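Side-chain contacts in Obg-like ATPase 1 (Schizosaccharomyces pombe, PDB 1NI3), which hydrolyses ATP, and GTP with lower efficiency, and negatively regulates the G2/M transition of the cell cycle: residues 85-90 against 296-301; 34-39 against 265-270; 14-19 against 115-120. One frame throughout, in Å; residues are numbered along the deposited sequence.

Interaction 1: 85-90 against 296-301; sequences AFLTVF and KIIVTG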
loop_
_atom_site.group_PDB
_atom_site.type_symbol
_atom_site.label_atom_id
_atom_site.label_comp_id
_atom_site.label_asym_id
_atom_site.label_seq_id
_atom_site.Cartn_x
_atom_site.Cartn_y
_atom_site.Cartn_z
ATOM N N ALA A 85 1.276 14.256 -1.397
ATOM C CA ALA A 85 0.519 13.120 -1.892
ATOM C C ALA A 85 -0.053 12.461 -0.644
ATOM O O ALA A 85 0.298 12.842 0.473
ATOM C CB ALA A 85 1.441 12.159 -2.622
ATOM N N PHE A 86 -0.928 11.480 -0.816
ATOM C CA PHE A 86 -1.490 10.817 0.345
ATOM C C PHE A 86 -1.708 9.330 0.189
ATOM O O PHE A 86 -2.185 8.873 -0.853
ATOM C CB PHE A 86 -2.807 11.476 0.746
ATOM C CG PHE A 86 -2.631 12.846 1.321
ATOM C CD1 PHE A 86 -2.782 13.976 0.534
ATOM C CD2 PHE A 86 -2.270 13.011 2.653
ATOM C CE1 PHE A 86 -2.583 15.262 1.068
ATOM C CE2 PHE A 86 -2.067 14.292 3.193
ATOM C CZ PHE A 86 -2.224 15.416 2.397
ATOM N N LEU A 87 -1.322 8.576 1.220
ATOM C CA LEU A 87 -1.536 7.124 1.263
ATOM C C LEU A 87 -2.691 6.902 2.235
ATOM O O LEU A 87 -2.642 7.336 3.392
ATOM C CB LEU A 87 -0.318 6.352 1.801
ATOM C CG LEU A 87 -0.633 4.864 2.072
ATOM C CD1 LEU A 87 -0.905 4.160 0.755
ATOM C CD2 LEU A 87 0.506 4.184 2.801
ATOM N N THR A 88 -3.733 6.242 1.758
ATOM C CA THR A 88 -4.891 5.954 2.588
ATOM C C THR A 88 -4.599 4.712 3.450
ATOM O O THR A 88 -4.096 3.694 2.961
ATOM C CB THR A 88 -6.131 5.728 1.706
ATOM O OG1 THR A 88 -6.358 6.907 0.923
ATOM C CG2 THR A 88 -7.362 5.446 2.556
ATOM N N VAL A 89 -4.885 4.805 4.742
ATOM C CA VAL A 89 -4.646 3.690 5.643
ATOM C C VAL A 89 -5.894 3.431 6.480
ATOM O O VAL A 89 -6.343 4.302 7.223
ATOM C CB VAL A 89 -3.435 3.992 6.557
ATOM C CG1 VAL A 89 -3.102 2.778 7.422
ATOM C CG2 VAL A 89 -2.245 4.398 5.720
ATOM N N PHE A 90 -6.448 2.227 6.351
ATOM C CA PHE A 90 -7.652 1.864 7.089
ATOM C C PHE A 90 -7.450 1.018 8.329
ATOM O O PHE A 90 -6.651 0.066 8.350
ATOM C CB PHE A 90 -8.659 1.168 6.182
ATOM C CG PHE A 90 -9.583 2.120 5.481
ATOM C CD1 PHE A 90 -9.522 2.285 4.105
ATOM C CD2 PHE A 90 -10.497 2.888 6.203
ATOM C CE1 PHE A 90 -10.349 3.200 3.461
ATOM C CE2 PHE A 90 -11.330 3.808 5.560
ATOM C CZ PHE A 90 -11.260 3.965 4.193
ATOM N N LYS A 296 9.405 5.451 6.218
ATOM C CA LYS A 296 9.679 4.187 5.548
ATOM C C LYS A 296 8.400 3.382 5.357
ATOM O O LYS A 296 8.116 2.933 4.244
ATOM C CB LYS A 296 10.654 3.343 6.355
ATOM C CG LYS A 296 10.826 1.926 5.845
ATOM C CD LYS A 296 11.537 1.913 4.501
ATOM C CE LYS A 296 12.003 0.507 4.091
ATOM N NZ LYS A 296 13.115 -0.054 4.945
ATOM N N ILE A 297 7.624 3.180 6.423
ATOM C CA ILE A 297 6.388 2.417 6.274
ATOM C C ILE A 297 5.523 2.988 5.147
ATOM O O ILE A 297 5.254 2.296 4.160
ATOM C CB ILE A 297 5.587 2.401 7.583
ATOM C CG1 ILE A 297 6.310 1.542 8.632
ATOM C CG2 ILE A 297 4.182 1.845 7.335
ATOM C CD1 ILE A 297 5.710 1.587 9.996
ATOM N N ILE A 298 5.081 4.235 5.290
ATOM C CA ILE A 298 4.244 4.828 4.259
ATOM C C ILE A 298 4.792 4.702 2.842
ATOM O O ILE A 298 4.066 4.329 1.915
ATOM C CB ILE A 298 3.943 6.319 4.563
ATOM C CG1 ILE A 298 2.801 6.411 5.578
ATOM C CG2 ILE A 298 3.517 7.062 3.298
ATOM C CD1 ILE A 298 3.182 5.931 6.933
ATOM N N VAL A 299 6.068 4.997 2.658
ATOM C CA VAL A 299 6.623 4.892 1.317
ATOM C C VAL A 299 6.433 3.474 0.821
ATOM O O VAL A 299 5.921 3.262 -0.285
ATOM C CB VAL A 299 8.104 5.197 1.281
ATOM C CG1 VAL A 299 8.646 4.882 -0.085
ATOM C CG2 VAL A 299 8.341 6.656 1.616
ATOM N N THR A 300 6.847 2.500 1.628
ATOM C CA THR A 300 6.704 1.112 1.224
ATOM C C THR A 300 5.271 0.806 0.788
ATOM O O THR A 300 5.047 0.068 -0.175
ATOM C CB THR A 300 7.078 0.170 2.364
ATOM O OG1 THR A 300 8.342 0.553 2.924
ATOM C CG2 THR A 300 7.172 -1.259 1.853
ATOM N N GLY A 301 4.309 1.391 1.497
ATOM C CA GLY A 301 2.914 1.175 1.165
ATOM C C GLY A 301 2.592 1.820 -0.169
ATOM O O GLY A 301 2.132 1.150 -1.109
#
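On the helix that sets Ile298 against Leu87, the carbonyl O of Lys296 is gripped by two donors. Thr300 N gives the ordinary helical bond, 2.9 Å from Lys296 O. Thr300 OG1 adds a second bond, 2.7 Å from Lys296 O, and comes in above the carbonyl plane. The threonine hydroxyl is thus tied back to its own helix, and neither bond reaches residues 85-90.

The contact itself is apolar. Leu87 leaves strand 81-90 pointing toward helix 294-304. With chi1 at 170° its CG is swung opposite the backbone N, and from there the CD2 methyl extends to the helix backbone. CD2 of Leu87 lies 3.7 Å from Ile298 O and 4.2 Å from Gly301 CA. Nearer the strand, Leu87 CB meets the CG2 branch of Ile298 at 4.2 Å. CD2 thus meets both this Ile298 branch and the helix main chain. Gly301 probably helps the tip to come this close. A CB there would point at the strand and would probably run into Leu87 CD2.

This is helix-on-sheet packing in the P-loop NTPase fold. Leu87 also rests on Thr23 of the neighbouring strand 22-27 and on Leu305. Ile298 reaches Val63 of strand 60-65, and Ile297 O is hydrogen-bonded to Tyr120 OH of strand 118-124. The helix thus meets several strands of the sheet.

No hydrogen bond joins the two segments directly. Their hold on each other rests on the fit and burial of aliphatic groups, while Thr300 OG1 is spent within its own helix and Ile297 O on Tyr120.

Interaction 2: 34-39 against 265-270; sequences STFFRA and MSVAFE. With SO4 (sulfate ion), chain B.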
loop_
_atom_site.group_PDB
_atom_site.type_symbol
_atom_site.label_atom_id
_atom_site.label_comp_id
_atom_site.label_asym_id
_atom_site.label_seq_id
_atom_site.Cartn_x
_atom_site.Cartn_y
_atom_site.Cartn_z
ATOM N N SER A 34 -4.502 -0.719 17.091
ATOM C CA SER A 34 -5.197 0.524 17.398
ATOM C C SER A 34 -4.254 1.626 17.799
ATOM O O SER A 34 -4.438 2.784 17.422
ATOM C CB SER A 34 -6.208 0.306 18.517
ATOM O OG SER A 34 -7.233 -0.589 18.097
ATOM N N THR A 35 -3.248 1.275 18.587
ATOM C CA THR A 35 -2.277 2.264 19.023
ATOM C C THR A 35 -1.413 2.713 17.851
ATOM O O THR A 35 -0.990 3.864 17.819
ATOM C CB THR A 35 -1.388 1.707 20.137
ATOM O OG1 THR A 35 -1.419 0.272 20.091
ATOM C CG2 THR A 35 -1.888 2.183 21.491
ATOM N N PHE A 36 -1.171 1.813 16.893
ATOM C CA PHE A 36 -0.376 2.134 15.716
ATOM C C PHE A 36 -1.136 3.128 14.868
ATOM O O PHE A 36 -0.569 4.108 14.379
ATOM C CB PHE A 36 -0.088 0.879 14.888
ATOM C CG PHE A 36 0.698 1.160 13.632
ATOM C CD1 PHE A 36 1.882 1.892 13.690
ATOM C CD2 PHE A 36 0.249 0.715 12.385
ATOM C CE1 PHE A 36 2.603 2.199 12.511
ATOM C CE2 PHE A 36 0.958 1.012 11.199
ATOM C CZ PHE A 36 2.138 1.748 11.264
ATOM N N PHE A 37 -2.426 2.865 14.700
ATOM C CA PHE A 37 -3.281 3.741 13.916
ATOM C C PHE A 37 -3.370 5.130 14.546
ATOM O O PHE A 37 -3.082 6.139 13.895
ATOM C CB PHE A 37 -4.683 3.155 13.809
ATOM C CG PHE A 37 -5.585 3.935 12.921
ATOM C CD1 PHE A 37 -5.516 3.790 11.543
ATOM C CD2 PHE A 37 -6.471 4.853 13.453
ATOM C CE1 PHE A 37 -6.328 4.555 10.704
ATOM C CE2 PHE A 37 -7.283 5.620 12.629
ATOM C CZ PHE A 37 -7.208 5.471 11.252
ATOM N N ARG A 38 -3.756 5.179 15.820
ATOM C CA ARG A 38 -3.868 6.457 16.510
ATOM C C ARG A 38 -2.555 7.229 16.401
ATOM O O ARG A 38 -2.551 8.457 16.342
ATOM C CB ARG A 38 -4.247 6.249 17.982
ATOM C CG ARG A 38 -4.666 7.543 18.694
ATOM C CD ARG A 38 -4.768 7.373 20.205
ATOM N NE ARG A 38 -5.872 6.498 20.586
ATOM C CZ ARG A 38 -7.157 6.846 20.546
ATOM N NH1 ARG A 38 -7.506 8.061 20.141
ATOM N NH2 ARG A 38 -8.096 5.981 20.912
ATOM N N ALA A 39 -1.444 6.500 16.375
ATOM C CA ALA A 39 -0.106 7.096 16.257
ATOM C C ALA A 39 0.032 7.801 14.910
ATOM O O ALA A 39 0.442 8.965 14.830
ATOM C CB ALA A 39 0.956 6.015 16.370
HETATM N N MSE A 265 9.692 -2.292 13.921
HETATM C CA MSE A 265 9.279 -1.002 14.461
HETATM C C MSE A 265 8.913 -1.093 15.938
HETATM O O MSE A 265 9.081 -2.124 16.572
HETATM C CB MSE A 265 8.040 -0.558 13.726
HETATM C CG MSE A 265 6.846 -1.408 14.094
HETATM SE SE MSE A 265 5.245 -0.456 13.595
HETATM C CE MSE A 265 5.540 1.074 14.776
ATOM N N SER A 266 8.368 -0.001 16.455
ATOM C CA SER A 266 7.934 0.074 17.836
ATOM C C SER A 266 6.813 1.105 17.991
ATOM O O SER A 266 7.071 2.294 18.184
ATOM C CB SER A 266 9.112 0.441 18.740
ATOM O OG SER A 266 8.649 0.832 20.036
ATOM N N VAL A 267 5.573 0.639 17.880
ATOM C CA VAL A 267 4.397 1.495 18.002
ATOM C C VAL A 267 4.480 2.381 19.239
ATOM O O VAL A 267 3.978 3.520 19.254
ATOM C CB VAL A 267 3.124 0.661 18.123
ATOM C CG1 VAL A 267 1.913 1.566 18.345
ATOM C CG2 VAL A 267 2.945 -0.184 16.872
ATOM N N ALA A 268 5.116 1.845 20.275
ATOM C CA ALA A 268 5.300 2.540 21.540
ATOM C C ALA A 268 6.151 3.763 21.324
ATOM O O ALA A 268 5.833 4.852 21.801
ATOM C CB ALA A 268 5.991 1.599 22.525
ATOM N N PHE A 269 7.241 3.559 20.592
ATOM C CA PHE A 269 8.191 4.622 20.296
ATOM C C PHE A 269 7.606 5.628 19.330
ATOM O O PHE A 269 7.731 6.839 19.541
ATOM C CB PHE A 269 9.461 4.065 19.654
ATOM C CG PHE A 269 10.449 5.132 19.278
ATOM C CD1 PHE A 269 11.047 5.905 20.260
ATOM C CD2 PHE A 269 10.745 5.403 17.948
ATOM C CE1 PHE A 269 11.894 6.962 19.920
ATOM C CE2 PHE A 269 11.594 6.461 17.601
ATOM C CZ PHE A 269 12.177 7.232 18.588
ATOM N N GLU A 270 6.998 5.130 18.253
ATOM C CA GLU A 270 6.409 6.022 17.268
ATOM C C GLU A 270 5.468 6.944 18.020
ATOM O O GLU A 270 5.560 8.168 17.911
ATOM C CB GLU A 270 5.652 5.234 16.198
ATOM C CG GLU A 270 6.520 4.420 15.239
ATOM C CD GLU A 270 7.522 5.266 14.468
ATOM O OE1 GLU A 270 7.156 6.366 13.991
ATOM O OE2 GLU A 270 8.676 4.812 14.321
HETATM S S SO4 B . -4.585 -4.416 19.074
HETATM O O1 SO4 B . -4.130 -5.126 17.863
HETATM O O2 SO4 B . -4.961 -3.028 18.730
HETATM O O3 SO4 B . -3.505 -4.415 20.080
HETATM O O4 SO4 B . -5.765 -5.107 19.630
#
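Val267 presses both methyls against Phe36, and this is the tight part of the contact. Its CG1 lies over the helix backbone, 3.4 Å from Phe36 N. Its CG2 meets Phe36 CB at 3.8 Å. CG of Phe36 is trans to the main-chain N (chi1 178°), which carries the ring to Met265, a selenomethionine in this crystal. The SE atom of Met265 sits 4.4 Å from the ring centroid of Phe36, an oblique Met-aromatic contact. The CE methyl of Met265 lies 3.9 Å from Phe36 CE1. Replacing Phe36 by an alanine is likely to leave Met265 SE and Val267 CG2 without the ring they pack on and to open a gap between helix 33-42 and residues 265-267.

Helix 33-42 begins within the P-loop (Walker A), and Ser34 and Thr35 form the looser side. Exposed Thr35 meets only Val267, its CB 3.8 Å from Val267 CG1. Ser34 points away from residues 265-270, and its backbone N donates to sulfate O2 at 2.9 Å in a nearly straight bond (172°). Gly32 N, Asn30 N, Val31 N and Lys33 NZ complete the grip, and the anion probably marks a nucleotide phosphate position.

Interaction 3: 14-19 against 115-120; sequences WGRPGN and AVDAIY
This is a salt bridge in a partly buried place, between Arg16 in the loop before strand 22-27 and Asp117 in the turn that leads into strand 118-124. These two strands lie side by side in the central sheet, so the contact joins the approaches to neighbouring parallel strands.

Arg16 NE donates to Asp117 OD1 at 3.1 Å, with a fairly straight N-H...O angle of 166°. The oxygen lies at the guanidinium edge, in its plane, and receives the bond on the syn side of the carboxylate. The two flat groups are nevertheless turned 79° apart. The bridge therefore uses one nitrogen and one oxygen and is not the coplanar, two-bond kind. The arginine chain sets out extended, CG being anti to the backbone N (chi1 176°). It then bends at its second and third torsions, and this brings NE to Asp117 OD1. Arg16 CB also comes close to that oxygen, Asp117 OD1, at 3.3 Å.

The far end of the guanidinium lies along the turn. Arg16 NH2 makes a weak bond to Val116 O at 3.4 Å and stands 3.6 Å from Ala115 C. NH2 is also hydrogen-bonded to Arg114 O, while Val116 O has a further donor in Lys225 NZ.

Asp117 has its strongest polar partner outside the contact. Its OD2 accepts from Lys22 N, at the start of strand 22-27. One carboxylate oxygen thus serves the arginine and the other a backbone amide.

With both oxygens engaged, the carboxylate is likely to resist rotation. Its negative charge is probably offset by Arg16, and the guanidinium in turn spans a side chain and main-chain carbonyls of the turn.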
loop_
_atom_site.group_PDB
_atom_site.type_symbol
_atom_site.label_atom_id
_atom_site.label_comp_id
_atom_site.label_asym_id
_atom_site.label_seq_id
_atom_site.Cartn_x
_atom_site.Cartn_y
_atom_site.Cartn_z
ATOM N N TRP A 14 -0.735 -5.735 -11.618
ATOM C CA TRP A 14 -1.476 -6.640 -10.767
ATOM C C TRP A 14 -2.335 -5.894 -9.747
ATOM O O TRP A 14 -1.901 -4.900 -9.181
ATOM C CB TRP A 14 -0.446 -7.534 -10.078
ATOM C CG TRP A 14 -0.960 -8.449 -9.069
ATOM C CD1 TRP A 14 -1.356 -8.137 -7.814
ATOM C CD2 TRP A 14 -1.144 -9.860 -9.220
ATOM N NE1 TRP A 14 -1.793 -9.265 -7.168
ATOM C CE2 TRP A 14 -1.693 -10.340 -8.020
ATOM C CE3 TRP A 14 -0.928 -10.764 -10.272
ATOM C CZ2 TRP A 14 -2.006 -11.684 -7.814
ATOM C CZ3 TRP A 14 -1.235 -12.101 -10.073
ATOM C CH2 TRP A 14 -1.787 -12.546 -8.856
ATOM N N GLY A 15 -3.553 -6.368 -9.513
ATOM C CA GLY A 15 -4.404 -5.696 -8.553
ATOM C C GLY A 15 -5.557 -4.918 -9.158
ATOM O O GLY A 15 -5.837 -4.999 -10.354
ATOM N N ARG A 16 -6.232 -4.158 -8.310
ATOM C CA ARG A 16 -7.381 -3.373 -8.725
ATOM C C ARG A 16 -6.989 -2.159 -9.591
ATOM O O ARG A 16 -5.953 -1.530 -9.373
ATOM C CB ARG A 16 -8.137 -2.951 -7.456
ATOM C CG ARG A 16 -9.328 -2.051 -7.630
ATOM C CD ARG A 16 -10.509 -2.529 -6.769
ATOM N NE ARG A 16 -10.170 -2.786 -5.369
ATOM C CZ ARG A 16 -10.983 -3.424 -4.521
ATOM N NH1 ARG A 16 -12.166 -3.864 -4.937
ATOM N NH2 ARG A 16 -10.629 -3.629 -3.258
ATOM N N PRO A 17 -7.792 -1.853 -10.623
ATOM C CA PRO A 17 -7.578 -0.731 -11.546
ATOM C C PRO A 17 -7.750 0.622 -10.877
ATOM O O PRO A 17 -8.570 0.766 -9.962
ATOM C CB PRO A 17 -8.655 -0.941 -12.609
ATOM C CG PRO A 17 -8.819 -2.416 -12.625
ATOM C CD PRO A 17 -8.826 -2.755 -11.152
ATOM N N GLY A 18 -6.977 1.609 -11.333
ATOM C CA GLY A 18 -7.112 2.950 -10.791
ATOM C C GLY A 18 -5.952 3.582 -10.047
ATOM O O GLY A 18 -4.836 3.064 -10.038
ATOM N N ASN A 19 -6.235 4.723 -9.418
ATOM C CA ASN A 19 -5.231 5.457 -8.666
ATOM C C ASN A 19 -5.562 5.490 -7.188
ATOM O O ASN A 19 -4.670 5.339 -6.361
ATOM C CB ASN A 19 -5.105 6.895 -9.172
ATOM C CG ASN A 19 -4.865 6.972 -10.669
ATOM O OD1 ASN A 19 -3.866 6.464 -11.189
ATOM N ND2 ASN A 19 -5.791 7.607 -11.373
ATOM N N ALA A 115 -12.047 -4.733 0.922
ATOM C CA ALA A 115 -12.227 -3.424 0.321
ATOM C C ALA A 115 -10.919 -2.660 0.229
ATOM O O ALA A 115 -10.885 -1.497 -0.175
ATOM C CB ALA A 115 -13.236 -2.622 1.125
ATOM N N VAL A 116 -9.835 -3.329 0.584
ATOM C CA VAL A 116 -8.518 -2.702 0.592
ATOM C C VAL A 116 -7.618 -3.299 -0.518
ATOM O O VAL A 116 -8.000 -4.276 -1.173
ATOM C CB VAL A 116 -7.926 -2.852 2.025
ATOM C CG1 VAL A 116 -6.671 -3.705 2.031
ATOM C CG2 VAL A 116 -7.722 -1.493 2.639
ATOM N N ASP A 117 -6.438 -2.723 -0.752
ATOM C CA ASP A 117 -5.557 -3.218 -1.824
ATOM C C ASP A 117 -4.149 -3.641 -1.389
ATOM O O ASP A 117 -3.457 -4.330 -2.132
ATOM C CB ASP A 117 -5.442 -2.152 -2.900
ATOM C CG ASP A 117 -6.780 -1.673 -3.363
ATOM O OD1 ASP A 117 -7.329 -2.290 -4.309
ATOM O OD2 ASP A 117 -7.301 -0.701 -2.767
ATOM N N ALA A 118 -3.731 -3.209 -0.198
ATOM C CA ALA A 118 -2.424 -3.545 0.361
ATOM C C ALA A 118 -2.561 -3.699 1.873
ATOM O O ALA A 118 -3.075 -2.812 2.558
ATOM C CB ALA A 118 -1.421 -2.461 0.015
ATOM N N ILE A 119 -2.079 -4.828 2.376
ATOM C CA ILE A 119 -2.153 -5.147 3.788
ATOM C C ILE A 119 -0.916 -4.816 4.614
ATOM O O ILE A 119 0.223 -5.081 4.213
ATOM C CB ILE A 119 -2.463 -6.654 3.982
ATOM C CG1 ILE A 119 -3.936 -6.920 3.737
ATOM C CG2 ILE A 119 -2.093 -7.107 5.381
ATOM C CD1 ILE A 119 -4.325 -8.312 4.006
ATOM N N TYR A 120 -1.164 -4.227 5.773
ATOM C CA TYR A 120 -0.114 -3.885 6.711
ATOM C C TYR A 120 -0.289 -4.880 7.848
ATOM O O TYR A 120 -1.128 -4.676 8.719
ATOM C CB TYR A 120 -0.332 -2.479 7.240
ATOM C CG TYR A 120 0.321 -1.411 6.398
ATOM C CD1 TYR A 120 1.676 -1.458 6.139
ATOM C CD2 TYR A 120 -0.402 -0.320 5.920
ATOM C CE1 TYR A 120 2.309 -0.454 5.437
ATOM C CE2 TYR A 120 0.216 0.703 5.215
ATOM C CZ TYR A 120 1.578 0.628 4.980
ATOM O OH TYR A 120 2.234 1.626 4.310
#

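All three contacts gather round the central sheet of the G domain, but their chemistry differs. Interaction 1 is the core contact, between a strand and helix 294-304, with apolar side chains set against each other and against helix backbone. Interaction 2 is mostly buried and joins two helices, yet one side opens at the phosphate-binding loop. Interaction 3 is only partly buried and depends on charge. Helix 294-304 and the strand it covers link them. Ile297 CD1 packs 3.8 Å from Phe36 CZ, connecting 1 to 2. Leu87 CD2 packs 3.4 Å from Tyr120 OH, on the strand of interaction 3. Interactions 2 and 3 do not touch, their centres being about 23 Å apart.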